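PDB 2HHC: nodulation fucosyltransferase NodZ from Bradyrhizobium sp., which is a nodulation protein of the NodZ family, built as two Rossmann-like domains side by side in the manner of GT-B glycosyltransferases. Local coordinates for residues Ile8-Thr13 with Thr125-Ala130; Asp17-Leu22 with Leu143-Ile148; Val280-Pro285 with Pro298-Phe303. All coordinates share one frame; numbering follows the deposited sequence.

Contacts 1 and 2, both buried, belong to the N-terminal half and touch: strand 6-10 of contact 1 runs on into helix 15-32 of contact 2, strand 125-128 leads to helix 138-147, and Arg11 of the one is salt-bridged to Asp17 of the other. Contact 3 lies in the C-terminal half, its centre about 29 Å from that of contact 1, and is only partly buried. Contacts 1 and 3 both join parallel strands, but contact 1 ends in a salt-bridge network of arginines and an aspartate, whereas contact 3 ends in two phenylalanines, a proline and bridging water. Contact 2, nearest the chain's centre, joins two helices and Ile148 by apolar packing, with no hydrogen bond across.

Contact 1. Residues Ile8-Thr13 with Thr125-Ala130; sequences ISRRRT and TIVCDA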
loop_
_atom_site.group_PDB
_atom_site.type_symbol
_atom_site.label_atom_id
_atom_site.label_comp_id
_atom_site.label_asym_id
_atom_site.label_seq_id
_atom_site.Cartn_x
_atom_site.Cartn_y
_atom_site.Cartn_z
ATOM N N ILE A 8 -8.901 0.544 -15.514
ATOM C CA ILE A 8 -8.708 1.709 -14.667
ATOM C C ILE A 8 -8.564 1.238 -13.245
ATOM O O ILE A 8 -9.445 0.555 -12.689
ATOM C CB ILE A 8 -9.873 2.687 -14.797
ATOM C CG1 ILE A 8 -10.114 3.077 -16.286
ATOM C CG2 ILE A 8 -9.601 3.886 -13.948
ATOM C CD1 ILE A 8 -11.279 4.010 -16.482
ATOM N N SER A 9 -7.475 1.590 -12.587
ATOM C CA SER A 9 -7.225 1.312 -11.198
ATOM C C SER A 9 -7.552 2.532 -10.363
ATOM O O SER A 9 -6.791 3.515 -10.364
ATOM C CB SER A 9 -5.768 0.895 -10.998
ATOM O OG SER A 9 -5.573 0.512 -9.637
ATOM N N ARG A 10 -8.679 2.475 -9.638
ATOM C CA ARG A 10 -9.145 3.547 -8.791
ATOM C C ARG A 10 -8.962 3.114 -7.337
ATOM O O ARG A 10 -9.525 2.080 -6.922
ATOM C CB ARG A 10 -10.630 3.792 -9.039
ATOM C CG ARG A 10 -11.008 3.839 -10.503
ATOM C CD ARG A 10 -12.330 4.632 -10.663
ATOM N NE ARG A 10 -12.050 6.061 -10.559
ATOM C CZ ARG A 10 -12.589 6.866 -9.652
ATOM N NH1 ARG A 10 -13.489 6.420 -8.784
ATOM N NH2 ARG A 10 -12.203 8.133 -9.576
ATOM N N ARG A 11 -8.278 3.914 -6.531
ATOM C CA ARG A 11 -8.154 3.626 -5.107
ATOM C C ARG A 11 -7.729 4.918 -4.439
ATOM O O ARG A 11 -6.988 5.697 -5.025
ATOM C CB ARG A 11 -7.184 2.485 -4.826
ATOM C CG ARG A 11 -7.455 1.726 -3.569
ATOM C CD ARG A 11 -8.565 0.679 -3.742
ATOM N NE ARG A 11 -8.900 0.079 -2.464
ATOM C CZ ARG A 11 -10.080 0.107 -1.874
ATOM N NH1 ARG A 11 -11.166 0.505 -2.506
ATOM N NH2 ARG A 11 -10.211 -0.389 -0.678
ATOM N N ARG A 12 -8.252 5.142 -3.254
ATOM C CA ARG A 12 -8.190 6.419 -2.551
ATOM C C ARG A 12 -7.844 6.289 -1.077
ATOM O O ARG A 12 -8.032 7.220 -0.282
ATOM C CB ARG A 12 -9.542 7.161 -2.691
ATOM C CG ARG A 12 -9.892 7.470 -4.111
ATOM C CD ARG A 12 -11.274 7.973 -4.341
ATOM N NE ARG A 12 -12.266 6.970 -3.978
ATOM C CZ ARG A 12 -12.556 5.881 -4.707
ATOM N NH1 ARG A 12 -12.030 5.621 -5.864
ATOM N NH2 ARG A 12 -13.485 5.082 -4.218
ATOM N N THR A 13 -7.391 5.101 -0.693
ATOM C CA THR A 13 -7.151 4.791 0.692
ATOM C C THR A 13 -5.653 4.826 0.993
ATOM O O THR A 13 -4.892 5.548 0.333
ATOM C CB THR A 13 -7.747 3.421 0.983
ATOM O OG1 THR A 13 -7.221 2.460 0.054
ATOM C CG2 THR A 13 -9.253 3.420 0.888
ATOM N N THR A 125 -13.582 -1.139 -21.319
ATOM C CA THR A 125 -12.935 -0.566 -20.122
ATOM C C THR A 125 -13.369 -1.336 -18.894
ATOM O O THR A 125 -14.576 -1.449 -18.625
ATOM C CB THR A 125 -13.276 0.932 -19.991
ATOM O OG1 THR A 125 -12.741 1.653 -21.104
ATOM C CG2 THR A 125 -12.677 1.557 -18.708
ATOM N N ILE A 126 -12.392 -1.871 -18.152
ATOM C CA ILE A 126 -12.624 -2.498 -16.838
ATOM C C ILE A 126 -12.405 -1.414 -15.805
ATOM O O ILE A 126 -11.304 -0.849 -15.745
ATOM C CB ILE A 126 -11.646 -3.647 -16.589
ATOM C CG1 ILE A 126 -11.603 -4.630 -17.783
ATOM C CG2 ILE A 126 -11.960 -4.357 -15.285
ATOM C CD1 ILE A 126 -12.849 -5.189 -18.236
ATOM N N VAL A 127 -13.385 -1.156 -14.951
ATOM C CA VAL A 127 -13.206 -0.127 -13.921
ATOM C C VAL A 127 -13.024 -0.843 -12.601
ATOM O O VAL A 127 -13.943 -1.526 -12.111
ATOM C CB VAL A 127 -14.414 0.847 -13.816
ATOM C CG1 VAL A 127 -14.085 1.949 -12.751
ATOM C CG2 VAL A 127 -14.741 1.407 -15.161
ATOM N N CYS A 128 -11.834 -0.732 -12.013
ATOM C CA CYS A 128 -11.518 -1.321 -10.743
ATOM C C CYS A 128 -11.640 -0.283 -9.632
ATOM O O CYS A 128 -10.805 0.592 -9.549
ATOM C CB CYS A 128 -10.086 -1.899 -10.729
ATOM S SG CYS A 128 -9.784 -3.197 -11.949
ATOM N N ASP A 129 -12.705 -0.365 -8.847
ATOM C CA ASP A 129 -12.995 0.644 -7.828
ATOM C C ASP A 129 -13.487 -0.040 -6.526
ATOM O O ASP A 129 -14.520 0.262 -5.944
ATOM C CB ASP A 129 -13.999 1.685 -8.378
ATOM C CG ASP A 129 -14.015 2.966 -7.632
ATOM O OD1 ASP A 129 -13.321 3.187 -6.584
ATOM O OD2 ASP A 129 -14.761 3.863 -8.131
ATOM N N ALA A 130 -12.675 -1.001 -6.103
ATOM C CA ALA A 130 -12.835 -1.780 -4.915
ATOM C C ALA A 130 -11.455 -2.257 -4.465
ATOM O O ALA A 130 -10.468 -2.110 -5.183
ATOM C CB ALA A 130 -13.723 -2.964 -5.159
HETATM O O HOH W 1 -11.461 2.097 -4.946
HETATM O O HOH W 2 -9.122 -0.786 -7.212
HETATM O O HOH W 3 -14.487 2.096 -3.750
#
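With CG swung opposite its own amide nitrogen (chi1 -161°), Asp129 holds its carboxylate toward Arg12, whose CG lies opposite the carbonyl carbon and whose chain bends at chi3 (-63°), bringing NH1 and NH2 across. Both nitrogens hold the same oxygen: NH1 of Arg12 is 2.8 Å and NH2 of Arg12 3.0 Å from Asp129 OD1. The oxygen lies in the guanidinium plane and is approached on its syn side, somewhat out of the carboxylate plane; the grip is end-on, with the two planes 84° apart. Arg10 was modelled in two conformers, so its bond is doubtful; in this one NH1 of Arg10 reaches Asp129 OD2 at 2.9 Å from above the carboxylate plane, while Arg10 NE pairs with Asp39.

The network lies at the C-terminal end of the pairing of two parallel strands, 6-10 and 125-128, neighbours within the N-terminal Rossmann-like sheet. Ile8 N bonds to Ile126 O, Ile8 O receives Cys128 N, and Arg10 N closes on Cys128 O.

At the other end, Ile8 CD1 rests on Thr125 CG2 at 3.6 Å. Arg11, salt-bridged to Asp17 through NE, lays one guanidinium face over the Ala130 backbone, with NH1 3.4 Å from Ala130 C.

Contact 2. Residues Asp17-Leu22 with Leu143-Ile148; sequences DCLWSL and LIFRNI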
loop_
_atom_site.group_PDB
_atom_site.type_symbol
_atom_site.label_atom_id
_atom_site.label_comp_id
_atom_site.label_asym_id
_atom_site.label_seq_id
_atom_site.Cartn_x
_atom_site.Cartn_y
_atom_site.Cartn_z
ATOM N N ASP A 17 -2.784 -0.401 0.258
ATOM C CA ASP A 17 -3.980 -0.878 -0.468
ATOM C C ASP A 17 -3.940 -0.394 -1.897
ATOM O O ASP A 17 -4.163 -1.130 -2.846
ATOM C CB ASP A 17 -5.194 -0.406 0.341
ATOM C CG ASP A 17 -6.541 -0.841 -0.207
ATOM O OD1 ASP A 17 -6.664 -1.434 -1.316
ATOM O OD2 ASP A 17 -7.515 -0.478 0.488
ATOM N N CYS A 18 -3.692 0.887 -2.084
ATOM C CA CYS A 18 -3.637 1.429 -3.448
ATOM C C CYS A 18 -2.652 0.657 -4.320
ATOM O O CYS A 18 -2.952 0.327 -5.461
ATOM C CB CYS A 18 -3.249 2.906 -3.438
ATOM S SG CYS A 18 -4.441 4.052 -2.706
ATOM N N LEU A 19 -1.430 0.432 -3.819
ATOM C CA LEU A 19 -0.388 -0.196 -4.599
ATOM C C LEU A 19 -0.601 -1.706 -4.816
ATOM O O LEU A 19 -0.250 -2.233 -5.860
ATOM C CB LEU A 19 0.985 0.043 -3.950
ATOM C CG LEU A 19 1.401 1.526 -4.044
ATOM C CD1 LEU A 19 2.624 1.810 -3.172
ATOM C CD2 LEU A 19 1.596 1.944 -5.480
ATOM N N TRP A 20 -1.211 -2.399 -3.839
ATOM C CA TRP A 20 -1.552 -3.829 -4.015
ATOM C C TRP A 20 -2.699 -3.922 -5.049
ATOM O O TRP A 20 -2.674 -4.725 -5.965
ATOM C CB TRP A 20 -1.982 -4.381 -2.684
ATOM C CG TRP A 20 -1.958 -5.891 -2.550
ATOM C CD1 TRP A 20 -2.010 -6.844 -3.558
ATOM C CD2 TRP A 20 -1.850 -6.604 -1.341
ATOM N NE1 TRP A 20 -1.937 -8.092 -3.017
ATOM C CE2 TRP A 20 -1.839 -7.988 -1.649
ATOM C CE3 TRP A 20 -1.777 -6.213 -0.007
ATOM C CZ2 TRP A 20 -1.776 -8.952 -0.662
ATOM C CZ3 TRP A 20 -1.731 -7.158 0.966
ATOM C CH2 TRP A 20 -1.758 -8.525 0.645
ATOM N N SER A 21 -3.729 -3.070 -4.890
ATOM C CA SER A 21 -4.834 -3.033 -5.838
ATOM C C SER A 21 -4.378 -2.669 -7.243
ATOM O O SER A 21 -4.862 -3.221 -8.219
ATOM C CB SER A 21 -5.920 -2.076 -5.324
ATOM O OG SER A 21 -6.521 -2.502 -4.114
ATOM N N LEU A 22 -3.382 -1.797 -7.311
ATOM C CA LEU A 22 -2.751 -1.460 -8.613
ATOM C C LEU A 22 -2.127 -2.671 -9.264
ATOM O O LEU A 22 -2.270 -2.912 -10.459
ATOM C CB LEU A 22 -1.690 -0.381 -8.454
ATOM C CG LEU A 22 -0.969 0.113 -9.711
ATOM C CD1 LEU A 22 -1.999 0.645 -10.685
ATOM C CD2 LEU A 22 0.000 1.139 -9.318
ATOM N N LEU A 143 6.625 -6.351 -8.918
ATOM C CA LEU A 143 6.818 -5.606 -10.168
ATOM C C LEU A 143 6.378 -4.162 -10.038
ATOM O O LEU A 143 7.036 -3.248 -10.478
ATOM C CB LEU A 143 6.207 -6.373 -11.321
ATOM C CG LEU A 143 6.761 -5.822 -12.607
ATOM C CD1 LEU A 143 6.901 -6.950 -13.568
ATOM C CD2 LEU A 143 5.779 -4.733 -13.023
ATOM N N ILE A 144 5.271 -3.909 -9.378
ATOM C CA ILE A 144 4.818 -2.529 -9.196
ATOM C C ILE A 144 5.830 -1.770 -8.363
ATOM O O ILE A 144 6.220 -0.657 -8.726
ATOM C CB ILE A 144 3.437 -2.492 -8.499
ATOM C CG1 ILE A 144 2.349 -2.974 -9.479
ATOM C CG2 ILE A 144 3.098 -1.164 -7.950
ATOM C CD1 ILE A 144 2.182 -2.221 -10.737
ATOM N N PHE A 145 6.259 -2.316 -7.232
ATOM C CA PHE A 145 7.255 -1.583 -6.394
ATOM C C PHE A 145 8.545 -1.277 -7.095
ATOM O O PHE A 145 9.220 -0.292 -6.813
ATOM C CB PHE A 145 7.449 -2.282 -5.054
ATOM C CG PHE A 145 6.348 -2.014 -4.070
ATOM C CD1 PHE A 145 6.269 -0.800 -3.394
ATOM C CD2 PHE A 145 5.440 -2.951 -3.801
ATOM C CE1 PHE A 145 5.295 -0.555 -2.493
ATOM C CE2 PHE A 145 4.420 -2.678 -2.892
ATOM C CZ PHE A 145 4.381 -1.466 -2.280
ATOM N N ARG A 146 8.962 -2.165 -7.987
ATOM C CA ARG A 146 10.212 -1.979 -8.716
ATOM C C ARG A 146 10.095 -1.009 -9.880
ATOM O O ARG A 146 11.137 -0.556 -10.331
ATOM C CB ARG A 146 10.765 -3.334 -9.211
ATOM C CG ARG A 146 11.259 -4.248 -8.122
ATOM C CD ARG A 146 11.798 -5.586 -8.685
ATOM N NE ARG A 146 12.892 -5.324 -9.543
ATOM C CZ ARG A 146 14.119 -5.142 -9.118
ATOM N NH1 ARG A 146 14.382 -5.298 -7.816
ATOM N NH2 ARG A 146 15.066 -4.870 -9.974
ATOM N N ASN A 147 8.883 -0.725 -10.381
ATOM C CA ASN A 147 8.701 -0.045 -11.634
ATOM C C ASN A 147 7.918 1.226 -11.600
ATOM O O ASN A 147 7.506 1.729 -12.623
ATOM C CB ASN A 147 8.160 -1.061 -12.662
ATOM C CG ASN A 147 9.200 -2.099 -13.037
ATOM O OD1 ASN A 147 10.121 -1.806 -13.843
ATOM N ND2 ASN A 147 9.155 -3.272 -12.430
ATOM N N ILE A 148 7.733 1.737 -10.399
ATOM C CA ILE A 148 7.327 3.118 -10.157
ATOM C C ILE A 148 8.364 3.686 -9.175
ATOM O O ILE A 148 9.057 2.941 -8.432
ATOM C CB ILE A 148 5.895 3.235 -9.604
ATOM C CG1 ILE A 148 5.772 2.671 -8.188
ATOM C CG2 ILE A 148 4.909 2.516 -10.549
ATOM C CD1 ILE A 148 4.442 2.790 -7.506
#
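This is a purely hydrophobic contact, buried near the middle of the chain, where helix 15-32 crosses the C-terminal part of helix 138-147 and the residue Ile148 that follows. The short segments run steeply across each other, at 111°, with their axes 10.0 Å apart at closest approach, and no hydrogen bond links them.

Leu19 does most of the work by splitting its two methyls between different partners. CD1 of Leu19 goes to the far end of the Phe145 side chain, 3.6 Å from CE1 and 3.8 Å from CZ of Phe145, the leucine lying about at a right angle to the phenylalanine. CD2 of Leu19 meets Ile148 CD1 at 3.6 Å. Ile148 gets its outer methyl there with CG1 held between the backbone N and the carbonyl carbon (chi1 68°), and CD1 extended beyond.

One turn further along helix 15-32, Leu22 sits against Ile144 more loosely: Leu22 CG is 4.1 Å from Ile144 CD1, and Leu22 CD2 is the same 4.1 Å from Ile144 CG2. Within the second segment, Asn147 ND2 donates to a lone pair of Leu143 O at 2.9 Å, tying its side chain back to the preceding turn.

The surroundings extend the apolar patch. Leu22 also touches Leu36 and Ile38 of strand 35-39, Ile148 reaches Phe58 and Ile64 of strand 63-64, and the Phe145 ring stacks with Tyr292, which belongs to the C-terminal half. Both segments thus reach the N-terminal sheet and meet beside it: helices packed on the sheet of a Rossmann-like domain, as in GT-B proteins.

Contact 3. Residues Val280-Pro285 with Pro298-Phe303; sequences VIRFPP and PRIIEF
Phe283 and Phe303 meet where the two strands end, Phe303 CD1 coming to the edge of the Phe283 ring, 4.1 Å from its CE2. Before them on the same face, Ile281 and Ile301 lie alongside each other, CG1 of Ile281 4.0 Å from CB of Ile301. On the reverse face Arg282 runs beside Ile300, its CD 3.7 Å from Ile300 CG2. Glu302, with CG placed between backbone N and carbonyl carbon (chi1 69°), crosses Pro285 at a slant, Pro285 CB lying 3.4 Å from Glu302 OE1. That oxygen stays 4.5 Å from Arg282 NH1, too far for a salt bridge; a water accepts from NH1 between them, although its very short distance to OE1 is doubtful.

These side chains are set by parallel pairing in the beta-alpha-beta unit made of strand 279-283, helix 291-296 and strand 299-303. Val280 N bonds to Arg299 O, Ile301 N to Val280 O, and Arg282 N to Ile301 O. Where direct bonding stops, a water takes over, donating to Arg282 O at 2.7 Å and accepting from Phe303 N at 2.9 Å.

Further out, Thr290 receives Arg282 NE and the Ser287 carbonyl its NH2. Helix 192-209 covers the isoleucine-phenylalanine face, Gln200 touching both phenylalanines, while helix 291-296 covers Val280, Arg282 and Ile300.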
loop_
_atom_site.group_PDB
_atom_site.type_symbol
_atom_site.label_atom_id
_atom_site.label_comp_id
_atom_site.label_asym_id
_atom_site.label_seq_id
_atom_site.Cartn_x
_atom_site.Cartn_y
_atom_site.Cartn_z
ATOM N N VAL A 280 10.518 -7.138 10.940
ATOM C CA VAL A 280 9.356 -6.238 11.041
ATOM C C VAL A 280 8.244 -6.900 11.832
ATOM O O VAL A 280 7.870 -8.047 11.623
ATOM C CB VAL A 280 8.830 -5.786 9.668
ATOM C CG1 VAL A 280 7.592 -4.890 9.825
ATOM C CG2 VAL A 280 9.856 -4.937 9.009
ATOM N N ILE A 281 7.720 -6.117 12.781
ATOM C CA ILE A 281 6.571 -6.465 13.601
ATOM C C ILE A 281 5.347 -5.777 12.994
ATOM O O ILE A 281 5.323 -4.551 12.827
ATOM C CB ILE A 281 6.763 -6.005 15.070
ATOM C CG1 ILE A 281 7.888 -6.812 15.733
ATOM C CG2 ILE A 281 5.452 -6.155 15.810
ATOM C CD1 ILE A 281 8.410 -6.239 16.978
ATOM N N ARG A 282 4.362 -6.579 12.629
ATOM C CA ARG A 282 3.122 -6.114 11.966
ATOM C C ARG A 282 1.965 -6.147 12.960
ATOM O O ARG A 282 1.390 -7.199 13.256
ATOM C CB ARG A 282 2.787 -7.028 10.791
ATOM C CG ARG A 282 3.873 -7.152 9.727
ATOM C CD ARG A 282 3.435 -7.979 8.590
ATOM N NE ARG A 282 2.526 -7.251 7.695
ATOM C CZ ARG A 282 1.851 -7.796 6.692
ATOM N NH1 ARG A 282 1.937 -9.088 6.429
ATOM N NH2 ARG A 282 1.093 -7.026 5.922
ATOM N N PHE A 283 1.578 -4.971 13.446
ATOM C CA PHE A 283 0.516 -4.864 14.426
ATOM C C PHE A 283 -0.576 -3.917 13.862
ATOM O O PHE A 283 -0.516 -2.706 14.049
ATOM C CB PHE A 283 1.131 -4.363 15.749
ATOM C CG PHE A 283 0.293 -4.575 16.923
ATOM C CD1 PHE A 283 -0.644 -3.608 17.287
ATOM C CD2 PHE A 283 0.390 -5.745 17.674
ATOM C CE1 PHE A 283 -1.448 -3.784 18.404
ATOM C CE2 PHE A 283 -0.417 -5.939 18.791
ATOM C CZ PHE A 283 -1.340 -4.968 19.167
ATOM N N PRO A 284 -1.564 -4.469 13.082
ATOM C CA PRO A 284 -1.855 -5.894 12.784
ATOM C C PRO A 284 -1.219 -6.346 11.473
ATOM O O PRO A 284 -0.897 -5.555 10.607
ATOM C CB PRO A 284 -3.380 -5.893 12.686
ATOM C CG PRO A 284 -3.727 -4.499 12.293
ATOM C CD PRO A 284 -2.677 -3.569 12.854
ATOM N N PRO A 285 -1.116 -7.710 11.282
ATOM C CA PRO A 285 -0.619 -8.232 9.979
ATOM C C PRO A 285 -1.617 -8.143 8.839
ATOM O O PRO A 285 -1.246 -8.418 7.682
ATOM C CB PRO A 285 -0.292 -9.705 10.291
ATOM C CG PRO A 285 -1.245 -10.039 11.365
ATOM C CD PRO A 285 -1.264 -8.798 12.247
ATOM N N PRO A 298 13.762 -9.952 5.926
ATOM C CA PRO A 298 14.080 -11.345 6.284
ATOM C C PRO A 298 13.143 -12.060 7.275
ATOM O O PRO A 298 12.870 -13.270 7.128
ATOM C CB PRO A 298 15.479 -11.212 6.892
ATOM C CG PRO A 298 16.077 -10.053 6.216
ATOM C CD PRO A 298 14.936 -9.075 6.029
ATOM N N ARG A 299 12.688 -11.343 8.288
ATOM C CA ARG A 299 11.855 -11.966 9.332
ATOM C C ARG A 299 10.685 -11.050 9.699
ATOM O O ARG A 299 10.849 -9.841 9.858
ATOM C CB ARG A 299 12.672 -12.228 10.598
ATOM C CG ARG A 299 13.796 -13.236 10.460
ATOM C CD ARG A 299 14.971 -12.650 11.243
ATOM N NE ARG A 299 15.568 -13.575 12.133
ATOM C CZ ARG A 299 16.581 -13.324 12.963
ATOM N NH1 ARG A 299 17.150 -12.134 13.073
ATOM N NH2 ARG A 299 17.030 -14.307 13.689
ATOM N N ILE A 300 9.531 -11.663 9.900
ATOM C CA ILE A 300 8.301 -10.970 10.205
ATOM C C ILE A 300 7.749 -11.556 11.510
ATOM O O ILE A 300 7.724 -12.784 11.692
ATOM C CB ILE A 300 7.289 -11.170 9.072
ATOM C CG1 ILE A 300 7.840 -10.594 7.746
ATOM C CG2 ILE A 300 5.977 -10.489 9.426
ATOM C CD1 ILE A 300 8.555 -11.640 6.872
ATOM N N ILE A 301 7.354 -10.696 12.439
ATOM C CA ILE A 301 6.728 -11.146 13.694
ATOM C C ILE A 301 5.308 -10.571 13.746
ATOM O O ILE A 301 5.076 -9.376 13.468
ATOM C CB ILE A 301 7.544 -10.714 14.866
ATOM C CG1 ILE A 301 8.811 -11.564 14.943
ATOM C CG2 ILE A 301 6.729 -10.807 16.161
ATOM C CD1 ILE A 301 9.853 -11.183 15.992
ATOM N N GLU A 302 4.361 -11.413 14.139
ATOM C CA GLU A 302 2.998 -10.959 14.273
ATOM C C GLU A 302 2.225 -11.870 15.199
ATOM O O GLU A 302 2.650 -12.994 15.446
ATOM C CB GLU A 302 2.338 -10.904 12.915
ATOM C CG GLU A 302 2.103 -12.254 12.312
ATOM C CD GLU A 302 2.050 -12.236 10.792
ATOM O OE1 GLU A 302 2.686 -11.390 10.168
ATOM O OE2 GLU A 302 1.360 -13.090 10.222
ATOM N N PHE A 303 1.116 -11.372 15.738
ATOM C CA PHE A 303 0.177 -12.221 16.448
ATOM C C PHE A 303 -0.640 -12.971 15.408
ATOM O O PHE A 303 -1.157 -12.366 14.466
ATOM C CB PHE A 303 -0.695 -11.383 17.376
ATOM C CG PHE A 303 0.026 -10.953 18.622
ATOM C CD1 PHE A 303 0.805 -9.800 18.625
ATOM C CD2 PHE A 303 -0.051 -11.711 19.783
ATOM C CE1 PHE A 303 1.489 -9.417 19.786
ATOM C CE2 PHE A 303 0.622 -11.329 20.922
ATOM C CZ PHE A 303 1.402 -10.190 20.924
HETATM O O HOH W 4 0.560 -8.500 15.412
HETATM O O HOH W 5 2.722 -11.505 7.724
#